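Local coordinates for protein uncharacterized HTH-type transcriptional regulator Rv2887 (Mycobacterium tuberculosis, PDB 5HSM) that represses transcription of the methyltransferase gene htm and several other genes by binding promoter DNA as a homodimer, and binds salicylate, para-aminosalicylic acid and gemfibrozil, at residues Gly38-Pro43 with Ala136-Arg141; Phe59-Met64 with Asn88-Lys93. All coordinates share one frame; numbering follows the deposited sequence.

Contact 1. Residues Gly38-Pro43 with Ala136-Arg141; sequences GAVLRP and ARVLAR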
ATOM      1  N   GLY A  38      -2.130  -4.776   7.895  1.00 26.40           N
ATOM      2  CA  GLY A  38      -2.685  -4.521   6.580  1.00 29.07           C
ATOM      3  C   GLY A  38      -3.084  -5.799   5.863  1.00 33.38           C
ATOM      4  O   GLY A  38      -4.097  -5.837   5.154  1.00 29.50           O
ATOM      5  N   ALA A  39      -2.294  -6.854   6.054  1.00 31.77           N
ATOM      6  CA  ALA A  39      -2.535  -8.124   5.377  1.00 31.02           C
ATOM      7  C   ALA A  39      -3.634  -8.922   6.070  1.00 26.83           C
ATOM      8  O   ALA A  39      -4.065  -9.969   5.570  1.00 33.28           O
ATOM      9  CB  ALA A  39      -1.257  -8.939   5.303  1.00 33.20           C
ATOM     10  N   VAL A  40      -4.064  -8.456   7.236  1.00 26.40           N
ATOM     11  CA  VAL A  40      -5.300  -8.985   7.828  1.00 29.23           C
ATOM     12  C   VAL A  40      -6.521  -8.164   7.395  1.00 34.77           C
ATOM     13  O   VAL A  40      -7.583  -8.713   7.050  1.00 25.66           O
ATOM     14  CB  VAL A  40      -5.201  -9.022   9.371  1.00 29.92           C
ATOM     15  CG1 VAL A  40      -6.575  -9.181  10.018  1.00 29.28           C
ATOM     16  CG2 VAL A  40      -4.251 -10.143   9.804  1.00 32.45           C
ATOM     17  N   LEU A  41      -6.362  -6.842   7.391  1.00 24.96           N
ATOM     18  CA  LEU A  41      -7.461  -5.941   7.053  1.00 23.80           C
ATOM     19  C   LEU A  41      -7.901  -6.066   5.602  1.00 25.99           C
ATOM     20  O   LEU A  41      -9.100  -6.005   5.309  1.00 24.30           O
ATOM     21  CB  LEU A  41      -7.072  -4.482   7.340  1.00 24.77           C
ATOM     22  CG  LEU A  41      -8.185  -3.444   7.218  1.00 32.65           C
ATOM     23  CD1 LEU A  41      -9.383  -3.825   8.088  1.00 29.79           C
ATOM     24  CD2 LEU A  41      -7.671  -2.069   7.615  1.00 34.43           C
ATOM     25  N   ARG A  42      -6.948  -6.235   4.692  1.00 23.57           N
ATOM     26  CA  ARG A  42      -7.299  -6.295   3.273  1.00 29.30           C
ATOM     27  C   ARG A  42      -8.189  -7.512   2.957  1.00 28.70           C
ATOM     28  O   ARG A  42      -9.232  -7.359   2.300  1.00 26.10           O
ATOM     29  CB  ARG A  42      -6.045  -6.307   2.392  1.00 39.19           C
ATOM     30  CG  ARG A  42      -6.342  -5.968   0.953  1.00 50.15           C
ATOM     31  CD  ARG A  42      -5.240  -6.438   0.015  1.00 63.51           C
ATOM     32  NE  ARG A  42      -5.686  -6.455  -1.382  1.00 80.52           N
ATOM     33  CZ  ARG A  42      -6.690  -7.191  -1.867  1.00 81.15           C
ATOM     34  NH1 ARG A  42      -7.375  -8.019  -1.084  1.00 80.60           N
ATOM     35  NH2 ARG A  42      -7.002  -7.110  -3.155  1.00 81.66           N
ATOM     36  N   PRO A  43      -7.806  -8.713   3.421  1.00 26.92           N
ATOM     37  CA  PRO A  43      -8.728  -9.838   3.197  1.00 26.42           C
ATOM     38  C   PRO A  43     -10.054  -9.693   3.921  1.00 27.97           C
ATOM     39  O   PRO A  43     -11.051 -10.196   3.418  1.00 27.86           O
ATOM     40  CB  PRO A  43      -7.970 -11.044   3.761  1.00 33.87           C
ATOM     41  CG  PRO A  43      -6.559 -10.647   3.781  1.00 33.32           C
ATOM     42  CD  PRO A  43      -6.516  -9.176   3.970  1.00 29.11           C
ATOM     43  N   ALA A 136     -14.362  -2.459  12.011  1.00 23.08           N
ATOM     44  CA  ALA A 136     -14.711  -2.678  13.412  1.00 22.77           C
ATOM     45  C   ALA A 136     -14.426  -4.111  13.860  1.00 25.68           C
ATOM     46  O   ALA A 136     -14.022  -4.343  15.004  1.00 24.01           O
ATOM     47  CB  ALA A 136     -16.191  -2.336  13.655  1.00 27.06           C
ATOM     48  N   ARG A 137     -14.665  -5.076  12.975  1.00 25.01           N
ATOM     49  CA  ARG A 137     -14.405  -6.474  13.319  1.00 27.90           C
ATOM     50  C   ARG A 137     -12.931  -6.714  13.605  1.00 26.24           C
ATOM     51  O   ARG A 137     -12.587  -7.481  14.513  1.00 25.80           O
ATOM     52  CB  ARG A 137     -14.865  -7.414  12.205  1.00 25.46           C
ATOM     53  CG  ARG A 137     -16.375  -7.618  12.174  1.00 27.73           C
ATOM     54  CD  ARG A 137     -16.740  -8.816  11.330  1.00 24.11           C
ATOM     55  NE  ARG A 137     -16.398  -8.663   9.913  1.00 22.41           N
ATOM     56  CZ  ARG A 137     -17.158  -8.025   9.029  1.00 23.97           C
ATOM     57  NH1 ARG A 137     -18.286  -7.430   9.411  1.00 25.59           N
ATOM     58  NH2 ARG A 137     -16.788  -7.972   7.760  1.00 26.25           N
ATOM     59  N   VAL A 138     -12.057  -6.089  12.825  1.00 22.35           N
ATOM     60  CA  VAL A 138     -10.625  -6.244  13.130  1.00 22.89           C
ATOM     61  C   VAL A 138     -10.235  -5.539  14.431  1.00 22.39           C
ATOM     62  O   VAL A 138      -9.560  -6.123  15.296  1.00 24.46           O
ATOM     63  CB  VAL A 138      -9.741  -5.739  11.981  1.00 24.96           C
ATOM     64  CG1 VAL A 138      -8.278  -5.765  12.393  1.00 27.52           C
ATOM     65  CG2 VAL A 138      -9.961  -6.616  10.751  1.00 25.85           C
ATOM     66  N   LEU A 139     -10.682  -4.296  14.593  1.00 21.75           N
ATOM     67  CA  LEU A 139     -10.420  -3.575  15.841  1.00 22.41           C
ATOM     68  C   LEU A 139     -10.906  -4.323  17.095  1.00 25.71           C
ATOM     69  O   LEU A 139     -10.273  -4.256  18.141  1.00 25.66           O
ATOM     70  CB  LEU A 139     -11.078  -2.202  15.793  1.00 26.87           C
ATOM     71  CG  LEU A 139     -10.192  -0.992  15.550  1.00 39.56           C
ATOM     72  CD1 LEU A 139     -11.061   0.239  15.657  1.00 42.31           C
ATOM     73  CD2 LEU A 139      -9.033  -0.938  16.548  1.00 32.26           C
ATOM     74  N   ALA A 140     -12.026  -5.033  16.993  1.00 23.00           N
ATOM     75  CA  ALA A 140     -12.622  -5.677  18.165  1.00 26.12           C
ATOM     76  C   ALA A 140     -11.830  -6.890  18.675  1.00 33.42           C
ATOM     77  O   ALA A 140     -12.209  -7.505  19.674  1.00 33.78           O
ATOM     78  CB  ALA A 140     -14.053  -6.088  17.862  1.00 24.08           C
ATOM     79  N   ARG A 141     -10.738  -7.227  17.994  1.00 26.98           N
ATOM     80  CA  ARG A 141      -9.785  -8.213  18.501  1.00 35.50           C
ATOM     81  C   ARG A 141      -9.151  -7.707  19.792  1.00 46.37           C
ATOM     82  O   ARG A 141      -8.646  -8.481  20.593  1.00 43.66           O
ATOM     83  CB  ARG A 141      -8.692  -8.501  17.473  1.00 31.30           C
ATOM     84  CG  ARG A 141      -9.140  -9.271  16.241  1.00 39.89           C
ATOM     85  CD  ARG A 141      -7.964  -9.421  15.277  1.00 32.51           C
ATOM     86  NE  ARG A 141      -8.286 -10.315  14.168  1.00 50.74           N
ATOM     87  CZ  ARG A 141      -7.379 -10.890  13.384  1.00 58.70           C
ATOM     88  NH1 ARG A 141      -6.090 -10.680  13.599  1.00 44.37           N
ATOM     89  NH2 ARG A 141      -7.759 -11.696  12.401  1.00 58.75           N
TER
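Leu41 and Val138 meet where the first helix of this MarR-family fold, 29-49, packs against the last turn of the long helix 118-139, in the helical dimerisation region where the N- and C-terminal helices meet the second subunit. The closely packed, buried side is this branched aliphatic pair. Leu41 CD1 lies 3.9 Å from Val138 CG2, and the two side chains cross at about a right angle. The CB of Leu41 does not aim at helix 118-139; the isobutyl end closes the gap, while Val138 points toward helix 29-49 from its CB and arrives with CG2. The same methyl, Val138 CG2, also has Val40 CG1 at 4.3 Å, a looser touch. Residues of the second subunit pack here too, Asp26 on Leu41 and Leu30 on Val138, and Leu41 comes close to Asp135, a salicylate-binding residue.

The side open to solvent belongs to Val40 and Arg141, both partly exposed. Arg141 sits just past the helix end and sends its chain out extended from CG to NE, coming from the direction opposite to Val40. Lys156 of the second subunit donates a hydrogen bond to Arg141 O, and Gly158 of that subunit packs on Val40. With its CG1 anti to the backbone N (chi1 164°), Val40 sets that methyl over one face of the guanidinium, 3.7 Å from Arg141 NH2 and 3.9 Å from Arg141 CZ.

Contact 2. Residues Phe59-Met64 with Asn88-Lys93; sequences FVCLRM and NTVLRK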
ATOM      1  N   PHE A  59     -14.662  -1.541  -5.579  1.00 26.36           N
ATOM      2  CA  PHE A  59     -15.209  -0.686  -4.537  1.00 25.00           C
ATOM      3  C   PHE A  59     -14.524   0.685  -4.495  1.00 27.91           C
ATOM      4  O   PHE A  59     -15.187   1.710  -4.381  1.00 26.63           O
ATOM      5  CB  PHE A  59     -15.095  -1.337  -3.167  1.00 27.09           C
ATOM      6  CG  PHE A  59     -15.441  -0.401  -2.058  1.00 26.54           C
ATOM      7  CD1 PHE A  59     -16.732   0.102  -1.943  1.00 33.75           C
ATOM      8  CD2 PHE A  59     -14.479   0.015  -1.160  1.00 26.89           C
ATOM      9  CE1 PHE A  59     -17.052   0.995  -0.929  1.00 33.54           C
ATOM     10  CE2 PHE A  59     -14.786   0.903  -0.145  1.00 31.19           C
ATOM     11  CZ  PHE A  59     -16.078   1.390  -0.025  1.00 38.23           C
ATOM     12  N   VAL A  60     -13.201   0.702  -4.578  1.00 25.44           N
ATOM     13  CA  VAL A  60     -12.465   1.973  -4.571  1.00 26.81           C
ATOM     14  C   VAL A  60     -12.933   2.893  -5.719  1.00 27.84           C
ATOM     15  O   VAL A  60     -13.225   4.088  -5.506  1.00 28.10           O
ATOM     16  CB  VAL A  60     -10.951   1.717  -4.645  1.00 24.39           C
ATOM     17  CG1 VAL A  60     -10.186   3.011  -4.866  1.00 31.76           C
ATOM     18  CG2 VAL A  60     -10.474   1.039  -3.347  1.00 25.10           C
ATOM     19  N   CYS A  61     -13.044   2.330  -6.921  1.00 26.76           N
ATOM     20  CA  CYS A  61     -13.563   3.076  -8.071  1.00 24.76           C
ATOM     21  C   CYS A  61     -14.985   3.603  -7.832  1.00 28.58           C
ATOM     22  O   CYS A  61     -15.270   4.789  -8.024  1.00 25.42           O
ATOM     23  CB  CYS A  61     -13.546   2.198  -9.325  1.00 27.29           C
ATOM     24  SG  CYS A  61     -14.240   2.972 -10.809  1.00 32.01           S
ATOM     25  N   LEU A  62     -15.878   2.700  -7.431  1.00 26.83           N
ATOM     26  CA  LEU A  62     -17.252   3.048  -7.067  1.00 26.47           C
ATOM     27  C   LEU A  62     -17.333   4.224  -6.078  1.00 35.20           C
ATOM     28  O   LEU A  62     -18.096   5.175  -6.274  1.00 30.51           O
ATOM     29  CB  LEU A  62     -17.935   1.806  -6.479  1.00 29.23           C
ATOM     30  CG  LEU A  62     -19.455   1.717  -6.378  1.00 42.10           C
ATOM     31  CD1 LEU A  62     -20.088   1.784  -7.757  1.00 38.24           C
ATOM     32  CD2 LEU A  62     -19.837   0.421  -5.680  1.00 35.57           C
ATOM     33  N   ARG A  63     -16.535   4.161  -5.019  1.00 28.10           N
ATOM     34  CA  ARG A  63     -16.551   5.189  -3.993  1.00 36.50           C
ATOM     35  C   ARG A  63     -16.052   6.529  -4.547  1.00 32.64           C
ATOM     36  O   ARG A  63     -16.631   7.597  -4.267  1.00 28.07           O
ATOM     37  CB  ARG A  63     -15.706   4.750  -2.792  1.00 32.43           C
ATOM     38  CG  ARG A  63     -15.703   5.754  -1.665  1.00 51.15           C
ATOM     39  CD  ARG A  63     -15.582   5.076  -0.322  1.00 53.47           C
ATOM     40  NE  ARG A  63     -15.758   6.020   0.778  1.00 55.65           N
ATOM     41  CZ  ARG A  63     -16.938   6.486   1.188  1.00 65.60           C
ATOM     42  NH1 ARG A  63     -18.063   6.105   0.590  1.00 57.67           N
ATOM     43  NH2 ARG A  63     -16.994   7.338   2.204  1.00 63.89           N
ATOM     44  N   MET A  64     -14.991   6.466  -5.350  1.00 30.87           N
ATOM     45  CA  MET A  64     -14.446   7.674  -5.971  1.00 30.71           C
ATOM     46  C   MET A  64     -15.481   8.358  -6.868  1.00 38.63           C
ATOM     47  O   MET A  64     -15.633   9.586  -6.853  1.00 32.37           O
ATOM     48  CB  MET A  64     -13.194   7.346  -6.781  1.00 30.38           C
ATOM     49  CG  MET A  64     -11.970   7.085  -5.938  1.00 30.62           C
ATOM     50  SD  MET A  64     -10.463   7.062  -6.921  1.00 37.77           S
ATOM     51  CE  MET A  64     -10.714   5.611  -7.927  1.00 32.56           C
ATOM     52  N   ASN A  88      -9.657   0.868 -16.434  1.00 39.65           N
ATOM     53  CA  ASN A  88     -10.596   0.569 -17.512  1.00 43.90           C
ATOM     54  C   ASN A  88     -11.270  -0.772 -17.279  1.00 42.59           C
ATOM     55  O   ASN A  88     -12.480  -0.904 -17.466  1.00 41.14           O
ATOM     56  CB  ASN A  88      -9.900   0.563 -18.874  1.00 49.25           C
ATOM     57  CG  ASN A  88      -9.532   1.956 -19.350  1.00 58.53           C
ATOM     58  OD1 ASN A  88     -10.155   2.941 -18.963  1.00 45.66           O
ATOM     59  ND2 ASN A  88      -8.520   2.041 -20.209  1.00 69.03           N
ATOM     60  N   THR A  89     -10.482  -1.765 -16.873  1.00 40.33           N
ATOM     61  CA  THR A  89     -11.035  -3.077 -16.544  1.00 39.55           C
ATOM     62  C   THR A  89     -12.046  -3.008 -15.392  1.00 44.78           C
ATOM     63  O   THR A  89     -13.140  -3.577 -15.473  1.00 37.76           O
ATOM     64  CB  THR A  89      -9.923  -4.065 -16.177  1.00 45.96           C
ATOM     65  OG1 THR A  89      -9.069  -4.253 -17.314  1.00 46.98           O
ATOM     66  CG2 THR A  89     -10.511  -5.407 -15.751  1.00 41.86           C
ATOM     67  N   VAL A  90     -11.669  -2.310 -14.325  1.00 36.13           N
ATOM     68  CA  VAL A  90     -12.548  -2.143 -13.176  1.00 32.22           C
ATOM     69  C   VAL A  90     -13.866  -1.495 -13.596  1.00 32.87           C
ATOM     70  O   VAL A  90     -14.959  -1.944 -13.219  1.00 31.31           O
ATOM     71  CB  VAL A  90     -11.862  -1.294 -12.076  1.00 35.76           C
ATOM     72  CG1 VAL A  90     -12.874  -0.838 -11.055  1.00 34.24           C
ATOM     73  CG2 VAL A  90     -10.750  -2.096 -11.406  1.00 39.04           C
ATOM     74  N   LEU A  91     -13.755  -0.440 -14.395  1.00 31.67           N
ATOM     75  CA  LEU A  91     -14.910   0.264 -14.908  1.00 29.36           C
ATOM     76  C   LEU A  91     -15.791  -0.623 -15.787  1.00 35.21           C
ATOM     77  O   LEU A  91     -17.008  -0.534 -15.733  1.00 35.65           O
ATOM     78  CB  LEU A  91     -14.463   1.493 -15.697  1.00 35.19           C
ATOM     79  CG  LEU A  91     -14.034   2.684 -14.841  1.00 35.02           C
ATOM     80  CD1 LEU A  91     -13.430   3.750 -15.732  1.00 34.62           C
ATOM     81  CD2 LEU A  91     -15.240   3.236 -14.090  1.00 31.73           C
ATOM     82  N   ARG A  92     -15.176  -1.468 -16.604  1.00 38.92           N
ATOM     83  CA  ARG A  92     -15.936  -2.392 -17.444  1.00 45.02           C
ATOM     84  C   ARG A  92     -16.728  -3.359 -16.573  1.00 45.21           C
ATOM     85  O   ARG A  92     -17.925  -3.565 -16.788  1.00 38.97           O
ATOM     86  CB  ARG A  92     -15.011  -3.159 -18.395  1.00 47.73           C
ATOM     87  CG  ARG A  92     -15.725  -4.173 -19.282  1.00 62.13           C
ATOM     88  CD  ARG A  92     -16.812  -3.511 -20.124  1.00 79.03           C
ATOM     89  NE  ARG A  92     -17.487  -4.462 -21.006  1.00 88.24           N
ATOM     90  CZ  ARG A  92     -18.648  -4.226 -21.610  1.00 91.57           C
ATOM     91  NH1 ARG A  92     -19.273  -3.068 -21.427  1.00 91.38           N
ATOM     92  NH2 ARG A  92     -19.186  -5.149 -22.396  1.00 96.18           N
ATOM     93  N   LYS A  93     -16.070  -3.947 -15.577  1.00 36.75           N
ATOM     94  CA  LYS A  93     -16.779  -4.871 -14.693  1.00 38.27           C
ATOM     95  C   LYS A  93     -17.915  -4.177 -13.931  1.00 38.53           C
ATOM     96  O   LYS A  93     -18.975  -4.773 -13.719  1.00 37.04           O
ATOM     97  CB  LYS A  93     -15.808  -5.535 -13.720  1.00 39.89           C
ATOM     98  CG  LYS A  93     -14.969  -6.618 -14.375  1.00 52.59           C
ATOM     99  CD  LYS A  93     -13.759  -6.985 -13.535  1.00 64.05           C
ATOM    100  CE  LYS A  93     -12.775  -7.825 -14.341  1.00 71.86           C
ATOM    101  NZ  LYS A  93     -13.414  -8.445 -15.536  1.00 74.67           N
TER
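Cys61 reaches across from helix 56-67 and meets both Val90 and Leu91 on helix 84-96. All the contact between the two segments is apolar, and this one cysteine supplies the whole of its side. Two different atoms do the touching. Cys61 CB rests on Val90 CG1 at 3.6 Å, while the sulfur goes further out to Leu91, with Cys61 SG 3.4 Å from Leu91 CD2 and 4.0 Å from Leu91 CG. Because SG stands anti to the backbone N (chi1 177°), it extends outward from its helix and arrives beside both partners; Val90 CG1 is 4.1 Å from Cys61 SG. Val90 faces Cys61 from its CB onward, whereas Leu91 starts off at an angle and brings only the end of its side chain in. The backbones come nearest at this point too, Cys61 CA and Val90 CA being 7.4 Å apart.

These helices belong to the winged helix-turn-helix region of the MarR fold, in which helices 73-79 and 84-96 form the helix-turn-helix pair, the second of them probably the DNA-recognition helix. Further apolar packing spreads from the same residues: Leu91 also touches Ser73 and Leu76 of helix 73-79, and Val90 lies on Pro57.

The polar and ionic links run to other partners: Arg63, a salicylate-binding residue, is on the far side of helix 56-67, where its NE forms a salt bridge with Glu128 and its NH2 another with Asp27 of the second subunit. On helix 84-96, Asn88 OD1 is hydrogen-bonded to Ser73 OG, and Thr89 OG1 to the carbonyl oxygen of Gln85 one turn back.

How the contacts relate
The two contacts share no helix. Contact 1 joins helices 29-49 and 118-139, contact 2 joins 56-67 and 84-96, and they lie on opposite sides of the chain's centre, their own centres 23 Å apart. Contact 2 is the buried one, built from a thiol and two aliphatic side chains. Contact 1 is only partly buried and mixes an aliphatic pair with a guanidinium resting on a valine, at the boundary with the second subunit. Helix 118-139 ties them together: one end holds Val138 of contact 1, and further back Phe59 and Leu62 of segment 59-64 lie on it. Asp135 lies next to contact 1, whereas Arg63 is carried by segment 59-64 without taking part in contact 2.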